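Local coordinates for antigen 43 (Escherichia coli, PDB 4KH3), which self-associates at the surface of E. coli as an autotransporter adhesin, causing the cells to clump and probably contributing to biofilm formation, at residues A[423-428]-A[443-448]; A[404-409]-A[429-434]. All blocks are in the same frame, centred on the assembly; numbering follows the deposited sequence.

Contact 1 (A[423-428]-A[443-448]); sequences TLTIRE and SVEKSG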
ATOM      1  N   THR A 423     -22.135  31.050  18.629  1.00 39.42           N
ATOM      2  CA  THR A 423     -20.788  31.567  18.816  1.00 29.52           C
ATOM      3  C   THR A 423     -19.703  30.830  18.025  1.00 37.03           C
ATOM      4  O   THR A 423     -19.470  29.645  18.222  1.00 41.74           O
ATOM      5  CB  THR A 423     -20.422  31.553  20.293  1.00 41.12           C
ATOM      6  OG1 THR A 423     -21.373  32.343  21.017  1.00 57.26           O
ATOM      7  CG2 THR A 423     -19.022  32.112  20.502  1.00 42.84           C
ATOM      8  N   LEU A 424     -19.043  31.551  17.128  1.00 41.90           N
ATOM      9  CA  LEU A 424     -17.851  31.050  16.455  1.00 33.60           C
ATOM     10  C   LEU A 424     -16.631  31.629  17.169  1.00 35.87           C
ATOM     11  O   LEU A 424     -16.489  32.842  17.273  1.00 39.54           O
ATOM     12  CB  LEU A 424     -17.869  31.477  14.990  1.00 35.31           C
ATOM     13  CG  LEU A 424     -16.666  31.104  14.125  1.00 40.10           C
ATOM     14  CD1 LEU A 424     -16.462  29.606  14.144  1.00 35.53           C
ATOM     15  CD2 LEU A 424     -16.847  31.602  12.690  1.00 29.67           C
ATOM     16  N   THR A 425     -15.757  30.774  17.684  1.00 33.45           N
ATOM     17  CA  THR A 425     -14.686  31.260  18.544  1.00 37.00           C
ATOM     18  C   THR A 425     -13.308  30.710  18.188  1.00 40.39           C
ATOM     19  O   THR A 425     -13.140  29.516  17.943  1.00 36.22           O
ATOM     20  CB  THR A 425     -14.984  31.006  20.052  1.00 33.42           C
ATOM     21  OG1 THR A 425     -13.930  31.558  20.847  1.00 34.44           O
ATOM     22  CG2 THR A 425     -15.078  29.528  20.355  1.00 32.35           C
ATOM     23  N   ILE A 426     -12.331  31.613  18.159  1.00 36.32           N
ATOM     24  CA  ILE A 426     -10.934  31.261  17.956  1.00 31.56           C
ATOM     25  C   ILE A 426     -10.180  31.639  19.222  1.00 32.60           C
ATOM     26  O   ILE A 426     -10.151  32.803  19.609  1.00 36.65           O
ATOM     27  CB  ILE A 426     -10.332  32.005  16.749  1.00 32.32           C
ATOM     28  CG1 ILE A 426     -10.912  31.460  15.443  1.00 24.12           C
ATOM     29  CG2 ILE A 426      -8.802  31.874  16.741  1.00 24.91           C
ATOM     30  CD1 ILE A 426     -12.311  31.916  15.116  1.00 29.64           C
ATOM     31  N   ARG A 427      -9.579  30.659  19.878  1.00 36.03           N
ATOM     32  CA  ARG A 427      -9.019  30.899  21.196  1.00 35.55           C
ATOM     33  C   ARG A 427      -7.501  30.716  21.285  1.00 41.36           C
ATOM     34  O   ARG A 427      -6.874  31.135  22.264  1.00 42.89           O
ATOM     35  CB  ARG A 427      -9.711  29.991  22.203  1.00 37.03           C
ATOM     36  CG  ARG A 427     -11.222  30.142  22.200  1.00 52.32           C
ATOM     37  CD  ARG A 427     -11.874  29.286  23.275  1.00 60.61           C
ATOM     38  NE  ARG A 427     -11.300  29.549  24.591  1.00 71.29           N
ATOM     39  CZ  ARG A 427     -11.030  28.605  25.486  1.00 85.58           C
ATOM     40  NH1 ARG A 427     -11.288  27.333  25.209  1.00 93.39           N
ATOM     41  NH2 ARG A 427     -10.503  28.931  26.658  1.00 87.81           N
ATOM     42  N   GLU A 428      -6.911  30.114  20.262  1.00 32.97           N
ATOM     43  CA  GLU A 428      -5.538  29.626  20.358  1.00 36.97           C
ATOM     44  C   GLU A 428      -4.991  29.320  18.962  1.00 34.82           C
ATOM     45  O   GLU A 428      -5.639  28.638  18.177  1.00 34.13           O
ATOM     46  CB  GLU A 428      -5.534  28.364  21.222  1.00 42.01           C
ATOM     47  CG  GLU A 428      -4.175  27.801  21.579  1.00 53.11           C
ATOM     48  CD  GLU A 428      -4.294  26.505  22.374  1.00 71.70           C
ATOM     49  OE1 GLU A 428      -5.431  26.150  22.763  1.00 69.12           O
ATOM     50  OE2 GLU A 428      -3.259  25.841  22.607  1.00 81.29           O
ATOM     51  N   SER A 443     -22.190  35.716  16.693  1.00 38.89           N
ATOM     52  CA  SER A 443     -21.001  36.534  16.858  1.00 49.71           C
ATOM     53  C   SER A 443     -19.728  35.695  16.749  1.00 50.24           C
ATOM     54  O   SER A 443     -19.728  34.499  17.063  1.00 40.72           O
ATOM     55  CB  SER A 443     -21.048  37.287  18.191  1.00 51.08           C
ATOM     56  OG  SER A 443     -21.013  36.390  19.286  1.00 58.28           O
ATOM     57  N   VAL A 444     -18.650  36.330  16.291  1.00 48.43           N
ATOM     58  CA  VAL A 444     -17.330  35.710  16.268  1.00 34.91           C
ATOM     59  C   VAL A 444     -16.482  36.245  17.426  1.00 46.00           C
ATOM     60  O   VAL A 444     -16.468  37.454  17.677  1.00 51.91           O
ATOM     61  CB  VAL A 444     -16.602  35.994  14.951  1.00 37.38           C
ATOM     62  CG1 VAL A 444     -15.359  35.120  14.842  1.00 29.61           C
ATOM     63  CG2 VAL A 444     -17.533  35.781  13.756  1.00 26.12           C
ATOM     64  N   GLU A 445     -15.795  35.353  18.138  1.00 37.37           N
ATOM     65  CA  GLU A 445     -14.899  35.751  19.228  1.00 35.26           C
ATOM     66  C   GLU A 445     -13.463  35.419  18.840  1.00 47.25           C
ATOM     67  O   GLU A 445     -13.171  34.288  18.443  1.00 39.92           O
ATOM     68  CB  GLU A 445     -15.226  34.998  20.516  1.00 42.10           C
ATOM     69  CG  GLU A 445     -16.703  34.846  20.819  1.00 60.79           C
ATOM     70  CD  GLU A 445     -17.263  36.007  21.611  1.00 71.21           C
ATOM     71  OE1 GLU A 445     -16.510  36.584  22.433  1.00 69.43           O
ATOM     72  OE2 GLU A 445     -18.455  36.338  21.409  1.00 64.12           O
ATOM     73  N   LYS A 446     -12.566  36.395  18.954  1.00 33.99           N
ATOM     74  CA  LYS A 446     -11.159  36.158  18.652  1.00 35.16           C
ATOM     75  C   LYS A 446     -10.268  36.472  19.848  1.00 38.06           C
ATOM     76  O   LYS A 446     -10.181  37.615  20.299  1.00 39.37           O
ATOM     77  CB  LYS A 446     -10.712  36.956  17.424  1.00 37.21           C
ATOM     78  CG  LYS A 446      -9.205  36.921  17.181  1.00 33.12           C
ATOM     79  CD  LYS A 446      -8.685  35.499  16.999  1.00 37.88           C
ATOM     80  CE  LYS A 446      -7.171  35.469  16.728  1.00 31.52           C
ATOM     81  NZ  LYS A 446      -6.340  35.693  17.955  1.00 29.85           N
ATOM     82  N   SER A 447      -9.615  35.441  20.361  1.00 31.50           N
ATOM     83  CA  SER A 447      -8.677  35.596  21.456  1.00 34.01           C
ATOM     84  C   SER A 447      -7.416  34.810  21.140  1.00 32.10           C
ATOM     85  O   SER A 447      -7.290  34.229  20.055  1.00 31.36           O
ATOM     86  CB  SER A 447      -9.300  35.140  22.778  1.00 36.29           C
ATOM     87  OG  SER A 447      -9.826  33.831  22.670  1.00 51.53           O
ATOM     88  N   GLY A 448      -6.474  34.799  22.074  1.00 30.99           N
ATOM     89  CA  GLY A 448      -5.160  34.242  21.802  1.00 30.48           C
ATOM     90  C   GLY A 448      -4.359  35.116  20.844  1.00 36.70           C
ATOM     91  O   GLY A 448      -4.904  36.011  20.184  1.00 31.94           O
TER
HETATM   92  O   HOH W   1     -12.294  34.030  21.621  1.00 44.83           O

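Contact 2 (A[404-409]-A[429-434]); sequences TTLNNG and GDALLQ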
ATOM      1  N   THR A 404     -18.831  26.861  18.102  1.00 37.12           N
ATOM      2  CA  THR A 404     -17.933  26.361  17.070  1.00 31.20           C
ATOM      3  C   THR A 404     -16.529  26.947  17.276  1.00 36.31           C
ATOM      4  O   THR A 404     -16.318  28.150  17.146  1.00 32.51           O
ATOM      5  CB  THR A 404     -18.448  26.730  15.675  1.00 30.22           C
ATOM      6  OG1 THR A 404     -19.738  26.138  15.471  1.00 38.69           O
ATOM      7  CG2 THR A 404     -17.495  26.235  14.602  1.00 31.59           C
ATOM      8  N   THR A 405     -15.576  26.082  17.597  1.00 30.88           N
ATOM      9  CA  THR A 405     -14.237  26.507  17.965  1.00 26.72           C
ATOM     10  C   THR A 405     -13.206  26.205  16.878  1.00 31.65           C
ATOM     11  O   THR A 405     -13.128  25.082  16.371  1.00 32.29           O
ATOM     12  CB  THR A 405     -13.817  25.836  19.267  1.00 34.29           C
ATOM     13  OG1 THR A 405     -14.778  26.149  20.285  1.00 33.58           O
ATOM     14  CG2 THR A 405     -12.435  26.307  19.691  1.00 28.98           C
ATOM     15  N   LEU A 406     -12.428  27.221  16.514  1.00 32.38           N
ATOM     16  CA  LEU A 406     -11.379  27.078  15.510  1.00 29.32           C
ATOM     17  C   LEU A 406     -10.026  27.415  16.122  1.00 33.72           C
ATOM     18  O   LEU A 406      -9.752  28.573  16.410  1.00 34.17           O
ATOM     19  CB  LEU A 406     -11.651  27.999  14.324  1.00 25.21           C
ATOM     20  CG  LEU A 406     -13.013  27.868  13.637  1.00 30.73           C
ATOM     21  CD1 LEU A 406     -13.106  28.852  12.484  1.00 22.47           C
ATOM     22  CD2 LEU A 406     -13.296  26.434  13.157  1.00 31.95           C
ATOM     23  N   ASN A 407      -9.192  26.400  16.333  1.00 32.92           N
ATOM     24  CA  ASN A 407      -7.879  26.583  16.945  1.00 28.96           C
ATOM     25  C   ASN A 407      -6.746  25.985  16.107  1.00 32.46           C
ATOM     26  O   ASN A 407      -6.974  25.109  15.268  1.00 30.35           O
ATOM     27  CB  ASN A 407      -7.824  25.929  18.329  1.00 28.58           C
ATOM     28  CG  ASN A 407      -8.640  26.666  19.373  1.00 35.67           C
ATOM     29  OD1 ASN A 407      -8.892  27.863  19.260  1.00 33.95           O
ATOM     30  ND2 ASN A 407      -9.037  25.947  20.419  1.00 31.30           N
ATOM     31  N   ASN A 408      -5.536  26.490  16.339  1.00 33.46           N
ATOM     32  CA  ASN A 408      -4.290  25.829  15.952  1.00 31.04           C
ATOM     33  C   ASN A 408      -4.206  25.274  14.538  1.00 32.79           C
ATOM     34  O   ASN A 408      -3.897  24.099  14.358  1.00 31.61           O
ATOM     35  CB  ASN A 408      -4.008  24.691  16.926  1.00 31.77           C
ATOM     36  CG  ASN A 408      -3.849  25.175  18.345  1.00 34.00           C
ATOM     37  OD1 ASN A 408      -3.180  26.174  18.595  1.00 40.74           O
ATOM     38  ND2 ASN A 408      -4.463  24.471  19.284  1.00 35.93           N
ATOM     39  N   GLY A 409      -4.465  26.111  13.541  1.00 25.95           N
ATOM     40  CA  GLY A 409      -4.327  25.688  12.163  1.00 29.00           C
ATOM     41  C   GLY A 409      -5.636  25.230  11.556  1.00 33.51           C
ATOM     42  O   GLY A 409      -5.674  24.752  10.421  1.00 36.31           O
ATOM     43  N   GLY A 429      -3.808  29.838  18.646  1.00 32.77           N
ATOM     44  CA  GLY A 429      -3.227  29.668  17.325  1.00 26.42           C
ATOM     45  C   GLY A 429      -3.969  30.381  16.202  1.00 32.63           C
ATOM     46  O   GLY A 429      -4.669  31.366  16.416  1.00 30.55           O
ATOM     47  N   ASP A 430      -3.799  29.881  14.987  1.00 32.37           N
ATOM     48  CA  ASP A 430      -4.348  30.534  13.812  1.00 28.97           C
ATOM     49  C   ASP A 430      -5.605  29.818  13.356  1.00 36.18           C
ATOM     50  O   ASP A 430      -5.834  28.666  13.717  1.00 36.71           O
ATOM     51  CB  ASP A 430      -3.334  30.491  12.667  1.00 33.06           C
ATOM     52  CG  ASP A 430      -2.140  31.403  12.894  1.00 30.49           C
ATOM     53  OD1 ASP A 430      -2.130  32.186  13.872  1.00 32.48           O
ATOM     54  OD2 ASP A 430      -1.212  31.350  12.064  1.00 40.05           O
ATOM     55  N   ALA A 431      -6.406  30.494  12.541  1.00 31.24           N
ATOM     56  CA  ALA A 431      -7.577  29.875  11.946  1.00 25.42           C
ATOM     57  C   ALA A 431      -7.860  30.497  10.586  1.00 30.70           C
ATOM     58  O   ALA A 431      -7.533  31.657  10.351  1.00 31.81           O
ATOM     59  CB  ALA A 431      -8.783  30.010  12.870  1.00 24.29           C
ATOM     60  N   LEU A 432      -8.449  29.720   9.684  1.00 33.35           N
ATOM     61  CA  LEU A 432      -8.823  30.230   8.369  1.00 32.95           C
ATOM     62  C   LEU A 432     -10.289  29.939   8.107  1.00 33.02           C
ATOM     63  O   LEU A 432     -10.721  28.795   8.184  1.00 33.62           O
ATOM     64  CB  LEU A 432      -7.967  29.598   7.261  1.00 22.61           C
ATOM     65  CG  LEU A 432      -8.301  30.033   5.829  1.00 32.90           C
ATOM     66  CD1 LEU A 432      -8.108  31.525   5.683  1.00 32.88           C
ATOM     67  CD2 LEU A 432      -7.463  29.289   4.772  1.00 29.95           C
ATOM     68  N   LEU A 433     -11.052  30.986   7.819  1.00 29.09           N
ATOM     69  CA  LEU A 433     -12.417  30.837   7.348  1.00 26.78           C
ATOM     70  C   LEU A 433     -12.402  31.348   5.933  1.00 33.98           C
ATOM     71  O   LEU A 433     -11.998  32.481   5.690  1.00 38.88           O
ATOM     72  CB  LEU A 433     -13.377  31.665   8.192  1.00 31.50           C
ATOM     73  CG  LEU A 433     -14.754  31.975   7.607  1.00 31.21           C
ATOM     74  CD1 LEU A 433     -15.564  30.720   7.423  1.00 37.26           C
ATOM     75  CD2 LEU A 433     -15.491  32.939   8.516  1.00 40.52           C
ATOM     76  N   GLN A 434     -12.808  30.512   4.988  1.00 34.01           N
ATOM     77  CA  GLN A 434     -12.665  30.881   3.589  1.00 36.54           C
ATOM     78  C   GLN A 434     -13.828  30.419   2.726  1.00 43.88           C
ATOM     79  O   GLN A 434     -14.436  29.377   2.982  1.00 39.45           O
ATOM     80  CB  GLN A 434     -11.368  30.314   3.025  1.00 36.46           C
ATOM     81  CG  GLN A 434     -11.317  28.800   3.035  1.00 43.28           C
ATOM     82  CD  GLN A 434     -10.105  28.248   2.323  1.00 42.19           C
ATOM     83  OE1 GLN A 434      -9.440  28.955   1.565  1.00 45.81           O
ATOM     84  NE2 GLN A 434      -9.806  26.977   2.568  1.00 41.81           N
TER

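Contact 1 (A[423-428]-A[443-448])
Leu424 and Ile426 bond through their backbones to Ser443, Glu445 and Ser447. Leu424 N donates to Ser443 O, and Leu424 O accepts from Glu445 N. Ile426 repeats the pattern: its N reaches Glu445 O at 2.8 Å, almost straight at 174°, and its O accepts from Ser447 N. Each thus bonds to the partners flanking its counterpart, as parallel pairing requires; the axes of strands 423-426 and 443-446 lie 4.6 Å apart.

Apolar packing lies on the face bearing Leu424, Ile426, Val444 and Lys446. Leu424 CG stands 4.3 Å from Val444 CG1, and beyond them Ile426 CG2 meets Lys446 CD at 3.6 Å. The lysine suits this buried place because its methylenes pack like a hydrocarbon while NZ donates to Ser447 O from above the carbonyl plane, and also to Gly450 O and Glu468 O.

Polar residues fill the other face. The first torsion of Glu445 (chi1 -42°) sets CG 3.6 Å from Thr423 CG2; a bend at chi2 (-88°) then turns the carboxylate toward Ser443, and OE2 takes weak hydrogen bonds from Ser443 OG and Asn465 ND2. Near the strand ends one water bridges Thr425 OG1, Ile426 O and Ser447 OG, lying 2.7 Å from Ser447 OG. Parallel strands from successive coils, stacked in register, are typical of a beta-helix, here the right-handed kind common among autotransporter passenger domains.

Contact 2 (A[404-409]-A[429-434])
Leu406 and Ala431 form the tight part of this contact, CB against CB at 3.8 Å. Their strands, 403-407 and 431-434, do not pair; they bring apolar groups together from two different walls of the coil. The methyl of Ala431 also lies 3.9 Å from Leu406 O, so it touches the carbonyl oxygen as well as CB. Leu406 carries CG beside its own backbone N (chi1 -55°), and the side chain also packs on Val388, Ile426 and Leu412. A small alanine fits where the walls converge and Ile426 also presses in, while the longer leucine can reach several neighbours at once.

Toward solvent the packing gives way to a turn of polar residues and glycines. Here one hydrogen bond joins the segments: Gly409 N donates to Asp430 O at 2.9 Å. Its N-H points well at the oxygen, at 160°, yet the donor stands above the carbonyl plane, 36° out of it, and not on a lone pair. Asn408 adopts left-handed backbone angles, which asparagine tolerates well, and its OD1 lies 3.7 Å from Gly429 CA, an approach eased by the absence of a side chain there. The polar ends are engaged with other partners: Asn408 ND2 donates to Asn389 OD1, and Asp430 OD1 accepts from Thr451 N. Asn407 turns from Ala431, and its OD1 takes the N-H of Arg427.

The chemistry implies a division of labour at a corner of the beta-helix: apolar contact seals the interior, whereas a backbone bond, asparagine amides and the Asp430 carboxylate tie the outer turns to one another.

Strand 423-426 lies between its two neighbours in the wall, 403-407 from contact 2 and 443-446 from contact 1, so the two contacts share one run of stacked parallel strands. Their centres are 9 Å apart. Thr425 forms probable hydrogen bonds to the earlier strand, its N 2.7 Å from Thr404 O and its O 2.8 Å from Leu406 N. Contact 1 links adjacent coils along that wall; contact 2 joins one coil to the corner of the next, since 429-434 follows 423-428, the neighbour of 403-407. Ile426 joins the two contacts, its CG1 3.3 Å from Leu406 O. No ligand is involved, and both lie toward the C-terminal end of the solenoid.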